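Side-chain contacts in beta-amyloid-like protein (Caenorhabditis elegans, PDB 3K66), which binds heparin through its E2 domain and, as a membrane-bound homologue of human amyloid precursor protein, probably acts in cell adhesion and neural development: residues A[133-138]-A[203-208]; A[101-106]-A[138-143]; A[12-17]-A[89-94]; A[111-116]-A[120-125]. All coordinates share one frame; numbering follows the deposited sequence.

Contact 1: A[133-138]-A[203-208]; sequences YIRAEE and KDYRDE
The ring of Tyr205 has the base of Arg135 over one face and the CB of Glu138 at its edge. On the face, the backbone CA of Arg135 makes an off-centre CH-pi contact, 4.2 Å from the ring centroid; the side chain beyond it is modelled too close to the ring for its exact place to be trusted. At the edge, Glu138 CB lies in the ring plane, 3.6 Å from Tyr205 CD2. Tyrosine suits this place because its broad ring offers a face to one residue and an edge to another. CG of Tyr205 stands anti to the backbone N (chi1 -169°), which carries the ring across to helix 123-154. These are two helices of the all-helical E2 domain: the C-terminal helix 195-209 packs on helix 123-154, their short segments running 35° apart in direction and 10.3 Å apart at closest approach. The polar end of Arg135 is engaged by Tyr201, whose hydroxyl is hydrogen-bonded to NE. The second flat group, the Arg206 guanidinium, receives Glu138 OE2 at its edge, in its plane. It grips that one oxygen side-on, NH2 to OE2 at 2.6 Å and NE to OE2 at 2.7 Å, the NH2 on the syn lone pair and NE from above the carboxylate plane. Arg206 NH2 also bridges to Asp174, while Glu138 OE1 receives a weak hydrogen bond from Trp202 NE1.

Contact 2: A[101-106]-A[138-143]; sequences EKKRDA and EKDRMH
Lys103 of helix 55-119 meets Asp140 of helix 123-154 between two antiparallel helices, and this ion pair carries the whole contact. Along 138-143, Glu138 comes first; its CB is directed away from 101-106, and its carboxylate serves the C-terminal helix instead. Asp140 follows after Lys139, and its CB bond is directed at the other helix. With CG anti to the backbone N (chi1 -170°), the short side chain presents OD2 to the ammonium of Lys103, the two side chains crossing at about a right angle. Lys103 NZ to Asp140 OD2 is modelled at 2.4 Å, so the exact length of this salt bridge is doubtful, although the opposite charges do face each other. Lysine fits here because the CA atoms of Lys103 and Asp140 are 9.3 Å apart: the chain, extended beyond CG, spans most of that distance and leaves the aspartate only a short reach. Glu137 is a second partner of the same NZ, so one cation is held by two carboxylates, which probably keeps it charged although Asp140 is buried. Next, Arg141 NE lies 3.9 Å from Glu138 OE2, a long and weak ion pair with the oxygen well out of the guanidinium plane. Lys139 and His143 touch helix 55-119 at Leu99 and Val95, while Met142 touches helix 195-209. Interhelical salt bridges beside apolar packing are common in antiparallel coiled coils; in this E2 domain one joins helices 55-119 and 123-154, with helix 163-182 alongside, where Ile173 packs on Asp140.

Contact 3: A[12-17]-A[89-94]; sequences TNEHDD and AVHEER
Glu14 stands in the first turn of helix 14-53 and directs its carboxylate at His91 and Arg94 of helix 55-119, so that each oxygen meets a different residue of that helix: a histidine-carboxylate hydrogen bond at one and a salt bridge at the other. The two helices form the long antiparallel hairpin of the E2 domain, and the contact lies where the first of them begins. The salt bridge runs from Arg94 NH1 to Glu14 OE1, 3.0 Å with an N-H...O angle of 171°; OE1 offers its syn lone pair and lies in the guanidinium plane. Carboxylate and guanidinium planes stand 79° apart, so the two groups meet at a single nitrogen instead of lying flat in a bidentate pairing. The second hydrogen bond runs from His91 ND1 to Glu14 OE2 at 3.2 Å, nearly straight at 168°, onto the anti lone pair and in the ring plane. Tyr5 OH is a further partner of that same OE2, and Arg94 meets Tyr5 twice, through NH2 to the backbone O and by a cation-pi contact with its ring. A glutamate suits this buried place because it can accept from several donors at once, and the helix start would probably add to the stabilisation of its charge. The ring of His91 also stacks with Phe18. Van der Waals contact comes from the chains: Arg94, extended from CG to NE, runs past the glutamate, whose bend at chi2 turns the carboxylate toward both partners, and Arg94 CB lies 3.9 Å from Glu14 CD.

Contact 4: A[111-116]-A[120-125]; sequences RQALAT and KPNKHS
Asn122 and Ala113 meet across the turn of a helical hairpin, where helix 55-119 ends and helix 123-154 starts. Hydrogen bonds do most of the joining. Asn122 ND2 donates to the backbone O of Ala113 at 2.9 Å with an N-H...O angle of 162°. It comes in the carbonyl plane but well to the side, at a C=O...N angle of only 99°. A chi1 of -162° swings the Asn122 amide back to the first helix, and asparagine, short and with an amide N-H to give, can reach a main-chain carbonyl there. Lys120 N bonds Thr116 O at 3.2 Å, carrying the helical pattern one step into the turn. A weak bond links Thr116 OG1 to Gln112 O.

Van der Waals contacts fill the rest. Ala113 is small enough to let the second helix come close, its CA 6.0 Å from the CA of Ser125, and its CB also touches Val126 and Ser129. Thr116 turns its methyl to the loop, where CG2 lies 4.0 Å from Asn122 CB. The Lys120 chain passes obliquely over the threonine, bringing CE to 3.8 Å from Thr116 CG2.

Contacts 1 and 2 lie side by side, centres 9 Å apart, and share Glu138; between them they bring helices 55-119 and 195-209 to helix 123-154 from two directions. They also touch directly, through Lys103 NZ and Glu137 OE1 at 2.8 Å. Contact 4 is nested in the loop closed by contact 2, centres 21 Å apart, and closes the turn that makes helices 55-119 and 123-154 antiparallel. Contact 3 lies about 14 Å from contact 2 and 33 Å from contact 4, between centres. There helix 55-119 pairs with helix 14-53. Helix 55-119 thus runs through contacts 2, 3 and 4, joining the long hairpin to the rest of the bundle.

Contact 1: A[133-138]-A[203-208]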
loop_
_atom_site.group_PDB
_atom_site.type_symbol
_atom_site.label_atom_id
_atom_site.label_comp_id
_atom_site.label_asym_id
_atom_site.label_seq_id
_atom_site.Cartn_x
_atom_site.Cartn_y
_atom_site.Cartn_z
ATOM N N TYR A 133 5.242 8.533 18.597
ATOM C CA TYR A 133 6.341 7.880 17.904
ATOM C C TYR A 133 6.011 6.417 17.663
ATOM O O TYR A 133 6.313 5.873 16.593
ATOM C CB TYR A 133 7.627 7.995 18.721
ATOM C CG TYR A 133 8.742 7.177 18.148
ATOM C CD1 TYR A 133 9.332 7.508 16.927
ATOM C CD2 TYR A 133 9.162 6.021 18.795
ATOM C CE1 TYR A 133 10.309 6.697 16.368
ATOM C CE2 TYR A 133 10.132 5.198 18.257
ATOM C CZ TYR A 133 10.703 5.537 17.039
ATOM O OH TYR A 133 11.667 4.702 16.490
ATOM N N ILE A 134 5.405 5.781 18.663
ATOM C CA ILE A 134 5.024 4.381 18.566
ATOM C C ILE A 134 3.984 4.175 17.471
ATOM O O ILE A 134 4.099 3.285 16.633
ATOM C CB ILE A 134 4.444 3.886 19.915
ATOM C CG1 ILE A 134 5.598 3.646 20.890
ATOM C CG2 ILE A 134 3.610 2.606 19.718
ATOM C CD1 ILE A 134 5.153 3.186 22.243
ATOM N N ARG A 135 2.954 5.006 17.490
ATOM C CA ARG A 135 1.891 4.925 16.493
ATOM C C ARG A 135 2.560 4.972 15.128
ATOM O O ARG A 135 2.253 4.159 14.257
ATOM C CB ARG A 135 0.935 6.119 16.659
ATOM C CG ARG A 135 -0.503 5.734 16.978
ATOM C CD ARG A 135 -1.405 6.935 17.233
ATOM N NE ARG A 135 -1.179 7.494 18.554
ATOM C CZ ARG A 135 -0.682 8.703 18.767
ATOM N NH1 ARG A 135 -0.370 9.464 17.723
ATOM N NH2 ARG A 135 -0.497 9.139 20.016
ATOM N N ALA A 136 3.495 5.912 14.963
ATOM C CA ALA A 136 4.210 6.098 13.695
ATOM C C ALA A 136 4.902 4.843 13.192
ATOM O O ALA A 136 4.671 4.402 12.067
ATOM C CB ALA A 136 5.223 7.224 13.821
ATOM N N GLU A 137 5.782 4.286 14.013
ATOM C CA GLU A 137 6.479 3.070 13.627
ATOM C C GLU A 137 5.476 1.935 13.363
ATOM O O GLU A 137 5.570 1.226 12.351
ATOM C CB GLU A 137 7.473 2.667 14.716
ATOM C CG GLU A 137 8.599 3.663 14.865
ATOM C CD GLU A 137 9.723 3.396 13.895
ATOM O OE1 GLU A 137 9.464 2.769 12.848
ATOM O OE2 GLU A 137 10.870 3.811 14.167
ATOM N N GLU A 138 4.500 1.776 14.255
ATOM C CA GLU A 138 3.521 0.713 14.076
ATOM C C GLU A 138 2.713 0.886 12.773
ATOM O O GLU A 138 2.350 -0.103 12.140
ATOM C CB GLU A 138 2.617 0.614 15.304
ATOM C CG GLU A 138 2.456 -0.826 15.826
ATOM C CD GLU A 138 3.776 -1.473 16.268
ATOM O OE1 GLU A 138 4.541 -0.851 17.020
ATOM O OE2 GLU A 138 4.049 -2.611 15.873
ATOM N N LYS A 203 1.681 -2.665 22.924
ATOM C CA LYS A 203 1.033 -3.952 22.715
ATOM C C LYS A 203 -0.429 -3.716 22.314
ATOM O O LYS A 203 -0.941 -4.327 21.364
ATOM C CB LYS A 203 1.119 -4.812 23.983
ATOM C CG LYS A 203 0.261 -6.070 23.978
ATOM C CD LYS A 203 -1.153 -5.803 24.516
ATOM C CE LYS A 203 -1.842 -7.096 24.987
ATOM N NZ LYS A 203 -1.873 -8.143 23.903
ATOM N N ASP A 204 -1.094 -2.815 23.039
ATOM C CA ASP A 204 -2.481 -2.493 22.738
ATOM C C ASP A 204 -2.606 -1.903 21.336
ATOM O O ASP A 204 -3.417 -2.354 20.534
ATOM C CB ASP A 204 -3.070 -1.526 23.776
ATOM C CG ASP A 204 -3.442 -2.232 25.066
ATOM O OD1 ASP A 204 -3.813 -3.421 24.964
ATOM O OD2 ASP A 204 -3.372 -1.617 26.162
ATOM N N TYR A 205 -1.795 -0.899 21.021
ATOM C CA TYR A 205 -1.873 -0.292 19.706
ATOM C C TYR A 205 -1.618 -1.289 18.595
ATOM O O TYR A 205 -2.298 -1.262 17.588
ATOM C CB TYR A 205 -0.892 0.857 19.558
ATOM C CG TYR A 205 -1.168 1.644 18.301
ATOM C CD1 TYR A 205 -2.239 2.540 18.243
ATOM C CD2 TYR A 205 -0.383 1.479 17.163
ATOM C CE1 TYR A 205 -2.517 3.255 17.080
ATOM C CE2 TYR A 205 -0.648 2.188 15.997
ATOM C CZ TYR A 205 -1.719 3.080 15.967
ATOM O OH TYR A 205 -1.973 3.826 14.845
ATOM N N ARG A 206 -0.628 -2.159 18.749
ATOM C CA ARG A 206 -0.385 -3.142 17.702
ATOM C C ARG A 206 -1.594 -4.073 17.567
ATOM O O ARG A 206 -2.041 -4.365 16.454
ATOM C CB ARG A 206 0.862 -3.971 17.976
ATOM C CG ARG A 206 0.981 -5.111 16.992
ATOM C CD ARG A 206 2.278 -5.870 17.138
ATOM N NE ARG A 206 3.404 -5.035 16.739
ATOM C CZ ARG A 206 4.674 -5.424 16.782
ATOM N NH1 ARG A 206 4.948 -6.646 17.212
ATOM N NH2 ARG A 206 5.661 -4.597 16.416
ATOM N N ASP A 207 -2.130 -4.544 18.689
ATOM C CA ASP A 207 -3.284 -5.435 18.614
ATOM C C ASP A 207 -4.397 -4.854 17.743
ATOM O O ASP A 207 -4.971 -5.575 16.930
ATOM C CB ASP A 207 -3.839 -5.764 20.009
ATOM C CG ASP A 207 -3.019 -6.829 20.733
ATOM O OD1 ASP A 207 -2.340 -7.635 20.046
ATOM O OD2 ASP A 207 -3.069 -6.873 21.993
ATOM N N GLU A 208 -4.687 -3.563 17.897
ATOM C CA GLU A 208 -5.743 -2.915 17.117
ATOM C C GLU A 208 -5.484 -2.763 15.626
ATOM O O GLU A 208 -6.300 -3.170 14.788
ATOM C CB GLU A 208 -6.019 -1.509 17.643
ATOM C CG GLU A 208 -6.654 -1.422 19.006
ATOM C CD GLU A 208 -6.990 0.013 19.367
ATOM O OE1 GLU A 208 -7.768 0.645 18.622
ATOM O OE2 GLU A 208 -6.464 0.500 20.387
#

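Contact 2: A[101-106]-A[138-143]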
loop_
_atom_site.group_PDB
_atom_site.type_symbol
_atom_site.label_atom_id
_atom_site.label_comp_id
_atom_site.label_asym_id
_atom_site.label_seq_id
_atom_site.Cartn_x
_atom_site.Cartn_y
_atom_site.Cartn_z
ATOM N N GLU A 101 8.311 10.908 7.711
ATOM C CA GLU A 101 8.160 12.261 8.219
ATOM C C GLU A 101 7.584 12.221 9.613
ATOM O O GLU A 101 8.131 12.829 10.532
ATOM C CB GLU A 101 7.240 13.064 7.313
ATOM C CG GLU A 101 7.152 14.534 7.649
ATOM C CD GLU A 101 6.209 15.267 6.707
ATOM O OE1 GLU A 101 4.977 15.161 6.888
ATOM O OE2 GLU A 101 6.708 15.922 5.765
ATOM N N LYS A 102 6.465 11.515 9.765
ATOM C CA LYS A 102 5.836 11.384 11.073
ATOM C C LYS A 102 6.840 10.859 12.102
ATOM O O LYS A 102 6.889 11.343 13.236
ATOM C CB LYS A 102 4.620 10.450 11.010
ATOM C CG LYS A 102 3.510 11.101 10.401
ATOM N N LYS A 103 7.650 9.882 11.695
ATOM C CA LYS A 103 8.669 9.294 12.569
ATOM C C LYS A 103 9.658 10.353 12.990
ATOM O O LYS A 103 9.993 10.477 14.158
ATOM C CB LYS A 103 9.436 8.186 11.846
ATOM C CG LYS A 103 8.747 6.848 11.806
ATOM C CD LYS A 103 9.620 5.813 11.123
ATOM C CE LYS A 103 8.830 4.563 10.763
ATOM N NZ LYS A 103 9.690 3.544 10.118
ATOM N N ARG A 104 10.123 11.097 11.995
ATOM C CA ARG A 104 11.087 12.174 12.162
ATOM C C ARG A 104 10.532 13.158 13.166
ATOM O O ARG A 104 11.107 13.385 14.225
ATOM C CB ARG A 104 11.290 12.852 10.811
ATOM C CG ARG A 104 12.422 13.853 10.717
ATOM C CD ARG A 104 12.372 14.559 9.361
ATOM N NE ARG A 104 13.403 15.586 9.207
ATOM C CZ ARG A 104 13.480 16.417 8.168
ATOM N NH1 ARG A 104 12.581 16.341 7.192
ATOM N NH2 ARG A 104 14.453 17.321 8.096
ATOM N N ASP A 105 9.388 13.731 12.828
ATOM C CA ASP A 105 8.764 14.716 13.699
ATOM C C ASP A 105 8.271 14.138 15.039
ATOM O O ASP A 105 8.347 14.795 16.074
ATOM C CB ASP A 105 7.625 15.427 12.958
ATOM C CG ASP A 105 8.085 16.070 11.652
ATOM O OD1 ASP A 105 9.302 16.324 11.492
ATOM O OD2 ASP A 105 7.210 16.319 10.796
ATOM N N ALA A 106 7.776 12.907 15.045
ATOM C CA ALA A 106 7.315 12.333 16.309
ATOM C C ALA A 106 8.496 12.197 17.264
ATOM O O ALA A 106 8.350 12.291 18.499
ATOM C CB ALA A 106 6.666 10.977 16.088
ATOM N N GLU A 138 4.500 1.776 14.255
ATOM C CA GLU A 138 3.521 0.713 14.076
ATOM C C GLU A 138 2.713 0.886 12.773
ATOM O O GLU A 138 2.350 -0.103 12.140
ATOM C CB GLU A 138 2.617 0.614 15.304
ATOM C CG GLU A 138 2.456 -0.826 15.826
ATOM C CD GLU A 138 3.776 -1.473 16.268
ATOM O OE1 GLU A 138 4.541 -0.851 17.020
ATOM O OE2 GLU A 138 4.049 -2.611 15.873
ATOM N N LYS A 139 2.441 2.131 12.372
ATOM C CA LYS A 139 1.724 2.374 11.114
ATOM C C LYS A 139 2.611 1.853 9.989
ATOM O O LYS A 139 2.138 1.329 8.988
ATOM C CB LYS A 139 1.471 3.869 10.899
ATOM C CG LYS A 139 0.363 4.305 11.682
ATOM N N ASP A 140 3.915 2.010 10.162
ATOM C CA ASP A 140 4.867 1.542 9.162
ATOM C C ASP A 140 4.741 0.020 9.039
ATOM O O ASP A 140 4.736 -0.533 7.939
ATOM C CB ASP A 140 6.296 1.934 9.565
ATOM C CG ASP A 140 7.307 1.703 8.456
ATOM O OD1 ASP A 140 6.941 1.166 7.384
ATOM O OD2 ASP A 140 8.481 2.059 8.660
ATOM N N ARG A 141 4.651 -0.657 10.177
ATOM C CA ARG A 141 4.528 -2.113 10.195
ATOM C C ARG A 141 3.257 -2.519 9.454
ATOM O O ARG A 141 3.297 -3.274 8.491
ATOM C CB ARG A 141 4.494 -2.618 11.648
ATOM C CG ARG A 141 4.502 -4.119 11.850
ATOM C CD ARG A 141 4.731 -4.399 13.306
ATOM N NE ARG A 141 4.654 -5.798 13.672
ATOM C CZ ARG A 141 3.531 -6.506 13.719
ATOM N NH1 ARG A 141 2.369 -5.945 13.415
ATOM N NH2 ARG A 141 3.573 -7.789 14.076
ATOM N N MET A 142 2.128 -1.993 9.898
ATOM C CA MET A 142 0.852 -2.309 9.282
ATOM C C MET A 142 0.911 -2.199 7.755
ATOM O O MET A 142 0.525 -3.127 7.049
ATOM C CB MET A 142 -0.238 -1.399 9.843
ATOM C CG MET A 142 -1.556 -1.540 9.124
ATOM S SD MET A 142 -2.640 -0.174 9.546
ATOM C CE MET A 142 -1.745 1.167 8.868
ATOM N N HIS A 143 1.397 -1.076 7.243
ATOM C CA HIS A 143 1.486 -0.928 5.801
ATOM C C HIS A 143 2.397 -1.966 5.173
ATOM O O HIS A 143 2.075 -2.531 4.138
ATOM C CB HIS A 143 1.996 0.453 5.413
ATOM C CG HIS A 143 0.939 1.511 5.427
ATOM N ND1 HIS A 143 0.417 2.055 4.271
ATOM C CD2 HIS A 143 0.310 2.135 6.450
ATOM C CE1 HIS A 143 -0.483 2.970 4.585
ATOM N NE2 HIS A 143 -0.567 3.040 5.901
#

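Contact 3: A[12-17]-A[89-94]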
loop_
_atom_site.group_PDB
_atom_site.type_symbol
_atom_site.label_atom_id
_atom_site.label_comp_id
_atom_site.label_asym_id
_atom_site.label_seq_id
_atom_site.Cartn_x
_atom_site.Cartn_y
_atom_site.Cartn_z
ATOM N N THR A 12 -0.346 15.076 1.895
ATOM C CA THR A 12 -1.003 14.958 3.199
ATOM C C THR A 12 -2.193 14.012 3.108
ATOM O O THR A 12 -2.506 13.318 4.072
ATOM C CB THR A 12 -1.447 16.360 3.735
ATOM O OG1 THR A 12 -0.345 16.993 4.400
ATOM C CG2 THR A 12 -2.616 16.245 4.708
ATOM N N ASN A 13 -2.869 14.001 1.965
ATOM C CA ASN A 13 -3.994 13.102 1.789
ATOM C C ASN A 13 -3.733 12.117 0.667
ATOM O O ASN A 13 -4.595 11.887 -0.189
ATOM C CB ASN A 13 -5.280 13.887 1.538
ATOM C CG ASN A 13 -5.884 14.408 2.816
ATOM O OD1 ASN A 13 -6.943 15.022 2.804
ATOM N ND2 ASN A 13 -5.213 14.155 3.939
ATOM N N GLU A 14 -2.538 11.534 0.680
ATOM C CA GLU A 14 -2.181 10.561 -0.330
ATOM C C GLU A 14 -3.202 9.414 -0.432
ATOM O O GLU A 14 -3.574 9.049 -1.544
ATOM C CB GLU A 14 -0.767 10.022 -0.070
ATOM C CG GLU A 14 -0.302 8.958 -1.059
ATOM C CD GLU A 14 -0.182 9.477 -2.481
ATOM O OE1 GLU A 14 -0.207 10.713 -2.675
ATOM O OE2 GLU A 14 -0.048 8.651 -3.415
ATOM N N HIS A 15 -3.663 8.859 0.697
ATOM C CA HIS A 15 -4.641 7.756 0.646
ATOM C C HIS A 15 -5.804 8.112 -0.241
ATOM O O HIS A 15 -6.167 7.339 -1.114
ATOM C CB HIS A 15 -5.195 7.372 2.033
ATOM C CG HIS A 15 -6.200 6.244 2.019
ATOM N ND1 HIS A 15 -6.299 5.326 0.986
ATOM C CD2 HIS A 15 -7.110 5.849 2.945
ATOM C CE1 HIS A 15 -7.218 4.425 1.283
ATOM N NE2 HIS A 15 -7.726 4.716 2.464
ATOM N N ASP A 16 -6.370 9.295 -0.044
ATOM C CA ASP A 16 -7.516 9.721 -0.837
ATOM C C ASP A 16 -7.163 9.989 -2.307
ATOM O O ASP A 16 -7.822 9.435 -3.194
ATOM C CB ASP A 16 -8.146 10.963 -0.210
ATOM C CG ASP A 16 -9.523 11.274 -0.768
ATOM O OD1 ASP A 16 -10.431 10.419 -0.619
ATOM O OD2 ASP A 16 -9.687 12.378 -1.348
ATOM N N ASP A 17 -6.124 10.794 -2.574
ATOM C CA ASP A 17 -5.741 11.112 -3.961
ATOM C C ASP A 17 -5.465 9.847 -4.758
ATOM O O ASP A 17 -5.846 9.738 -5.924
ATOM C CB ASP A 17 -4.485 11.994 -4.029
ATOM C CG ASP A 17 -4.374 12.960 -2.873
ATOM O OD1 ASP A 17 -5.316 13.747 -2.662
ATOM O OD2 ASP A 17 -3.333 12.925 -2.179
ATOM N N ALA A 89 4.105 2.269 -7.400
ATOM C CA ALA A 89 5.466 2.637 -7.052
ATOM C C ALA A 89 5.410 4.054 -6.482
ATOM O O ALA A 89 5.927 4.316 -5.391
ATOM C CB ALA A 89 6.348 2.584 -8.290
ATOM N N VAL A 90 4.758 4.960 -7.209
ATOM C CA VAL A 90 4.626 6.333 -6.733
ATOM C C VAL A 90 3.947 6.340 -5.357
ATOM O O VAL A 90 4.500 6.848 -4.374
ATOM C CB VAL A 90 3.793 7.197 -7.702
ATOM C CG1 VAL A 90 3.706 8.631 -7.177
ATOM C CG2 VAL A 90 4.423 7.183 -9.061
ATOM N N HIS A 91 2.752 5.762 -5.289
ATOM C CA HIS A 91 2.012 5.705 -4.042
ATOM C C HIS A 91 2.908 5.189 -2.908
ATOM O O HIS A 91 3.121 5.885 -1.912
ATOM C CB HIS A 91 0.788 4.802 -4.204
ATOM C CG HIS A 91 -0.038 4.665 -2.959
ATOM N ND1 HIS A 91 -0.656 5.738 -2.349
ATOM C CD2 HIS A 91 -0.374 3.573 -2.231
ATOM C CE1 HIS A 91 -1.339 5.311 -1.301
ATOM N NE2 HIS A 91 -1.183 4.002 -1.208
ATOM N N GLU A 92 3.449 3.981 -3.062
ATOM C CA GLU A 92 4.319 3.427 -2.029
ATOM C C GLU A 92 5.474 4.389 -1.712
ATOM O O GLU A 92 5.888 4.499 -0.558
ATOM C CB GLU A 92 4.866 2.047 -2.444
ATOM N N GLU A 93 6.001 5.090 -2.714
ATOM C CA GLU A 93 7.070 6.038 -2.422
ATOM C C GLU A 93 6.546 7.169 -1.531
ATOM O O GLU A 93 7.167 7.504 -0.514
ATOM C CB GLU A 93 7.666 6.631 -3.692
ATOM C CG GLU A 93 8.699 5.787 -4.200
ATOM N N ARG A 94 5.397 7.747 -1.865
ATOM C CA ARG A 94 4.883 8.825 -1.024
ATOM C C ARG A 94 4.562 8.341 0.370
ATOM O O ARG A 94 4.999 8.937 1.347
ATOM C CB ARG A 94 3.636 9.469 -1.643
ATOM C CG ARG A 94 3.926 10.151 -2.952
ATOM C CD ARG A 94 2.711 10.805 -3.548
ATOM N NE ARG A 94 2.988 11.255 -4.916
ATOM C CZ ARG A 94 2.053 11.678 -5.757
ATOM N NH1 ARG A 94 0.785 11.704 -5.357
ATOM N NH2 ARG A 94 2.387 12.070 -6.978
#

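Contact 4: A[111-116]-A[120-125]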
loop_
_atom_site.group_PDB
_atom_site.type_symbol
_atom_site.label_atom_id
_atom_site.label_comp_id
_atom_site.label_asym_id
_atom_site.label_seq_id
_atom_site.Cartn_x
_atom_site.Cartn_y
_atom_site.Cartn_z
ATOM N N ARG A 111 12.211 13.798 22.001
ATOM C CA ARG A 111 13.456 14.204 22.618
ATOM C C ARG A 111 13.346 15.550 23.312
ATOM O O ARG A 111 13.933 15.759 24.366
ATOM C CB ARG A 111 14.551 14.241 21.573
ATOM C CG ARG A 111 14.998 12.863 21.115
ATOM C CD ARG A 111 16.495 12.749 21.248
ATOM N NE ARG A 111 16.882 11.749 22.239
ATOM C CZ ARG A 111 18.105 11.640 22.752
ATOM N NH1 ARG A 111 19.070 12.483 22.373
ATOM N NH2 ARG A 111 18.373 10.671 23.623
ATOM N N GLN A 112 12.580 16.466 22.734
ATOM C CA GLN A 112 12.423 17.770 23.362
ATOM C C GLN A 112 11.682 17.513 24.671
ATOM O O GLN A 112 12.057 18.029 25.730
ATOM C CB GLN A 112 11.628 18.728 22.460
ATOM C CG GLN A 112 12.223 20.152 22.398
ATOM C CD GLN A 112 11.517 21.082 21.416
ATOM O OE1 GLN A 112 12.162 21.835 20.670
ATOM N NE2 GLN A 112 10.201 21.051 21.423
ATOM N N ALA A 113 10.637 16.697 24.588
ATOM C CA ALA A 113 9.839 16.359 25.758
ATOM C C ALA A 113 10.764 15.915 26.882
ATOM O O ALA A 113 10.561 16.257 28.048
ATOM C CB ALA A 113 8.857 15.247 25.420
ATOM N N LEU A 114 11.780 15.139 26.525
ATOM C CA LEU A 114 12.735 14.641 27.508
ATOM C C LEU A 114 13.672 15.735 28.005
ATOM O O LEU A 114 13.847 15.910 29.214
ATOM C CB LEU A 114 13.563 13.488 26.927
ATOM C CG LEU A 114 12.925 12.105 26.991
ATOM C CD1 LEU A 114 13.783 11.127 26.219
ATOM C CD2 LEU A 114 12.756 11.657 28.456
ATOM N N ALA A 115 14.288 16.461 27.075
ATOM C CA ALA A 115 15.198 17.532 27.450
ATOM C C ALA A 115 14.466 18.495 28.377
ATOM O O ALA A 115 14.980 18.842 29.437
ATOM C CB ALA A 115 15.716 18.254 26.212
ATOM N N THR A 116 13.264 18.914 27.988
ATOM C CA THR A 116 12.478 19.828 28.814
ATOM C C THR A 116 12.184 19.233 30.174
ATOM O O THR A 116 11.918 19.947 31.132
ATOM C CB THR A 116 11.145 20.186 28.156
ATOM O OG1 THR A 116 11.383 21.052 27.040
ATOM C CG2 THR A 116 10.222 20.871 29.151
ATOM N N LYS A 120 12.160 20.806 34.193
ATOM C CA LYS A 120 10.863 20.643 34.862
ATOM C C LYS A 120 10.005 19.536 34.280
ATOM O O LYS A 120 9.942 19.352 33.067
ATOM C CB LYS A 120 10.107 21.956 34.879
ATOM C CG LYS A 120 9.647 22.471 33.536
ATOM C CD LYS A 120 10.786 23.089 32.773
ATOM C CE LYS A 120 10.246 23.779 31.533
ATOM N NZ LYS A 120 11.343 24.504 30.836
ATOM N N PRO A 121 9.320 18.781 35.158
ATOM C CA PRO A 121 8.433 17.649 34.883
ATOM C C PRO A 121 7.548 17.713 33.636
ATOM O O PRO A 121 6.356 18.013 33.736
ATOM C CB PRO A 121 7.581 17.543 36.150
ATOM C CG PRO A 121 8.583 17.835 37.182
ATOM C CD PRO A 121 9.399 18.999 36.607
ATOM N N ASN A 122 8.114 17.375 32.482
ATOM C CA ASN A 122 7.333 17.350 31.281
ATOM C C ASN A 122 6.544 16.036 31.245
ATOM O O ASN A 122 6.034 15.613 30.202
ATOM C CB ASN A 122 8.225 17.488 30.065
ATOM C CG ASN A 122 7.461 17.904 28.854
ATOM O OD1 ASN A 122 6.334 18.370 28.953
ATOM N ND2 ASN A 122 8.082 17.747 27.681
ATOM N N LYS A 123 6.490 15.388 32.403
ATOM C CA LYS A 123 5.764 14.143 32.619
ATOM C C LYS A 123 4.872 13.696 31.463
ATOM O O LYS A 123 5.300 12.933 30.599
ATOM C CB LYS A 123 4.920 14.309 33.885
ATOM C CG LYS A 123 4.393 15.754 34.022
ATOM C CD LYS A 123 3.174 15.860 34.910
ATOM C CE LYS A 123 3.501 15.523 36.344
ATOM N NZ LYS A 123 4.373 16.560 36.962
ATOM N N HIS A 124 3.630 14.175 31.475
ATOM C CA HIS A 124 2.617 13.854 30.476
ATOM C C HIS A 124 3.070 14.034 29.036
ATOM O O HIS A 124 2.883 13.149 28.205
ATOM C CB HIS A 124 1.358 14.695 30.739
ATOM C CG HIS A 124 0.432 14.794 29.570
ATOM N ND1 HIS A 124 0.713 15.575 28.463
ATOM C CD2 HIS A 124 -0.778 14.233 29.327
ATOM C CE1 HIS A 124 -0.281 15.490 27.603
ATOM N NE2 HIS A 124 -1.201 14.682 28.100
ATOM N N SER A 125 3.662 15.180 28.736
ATOM C CA SER A 125 4.110 15.442 27.376
ATOM C C SER A 125 5.067 14.371 26.861
ATOM O O SER A 125 4.995 13.972 25.697
ATOM C CB SER A 125 4.767 16.822 27.287
ATOM O OG SER A 125 5.102 17.132 25.952
#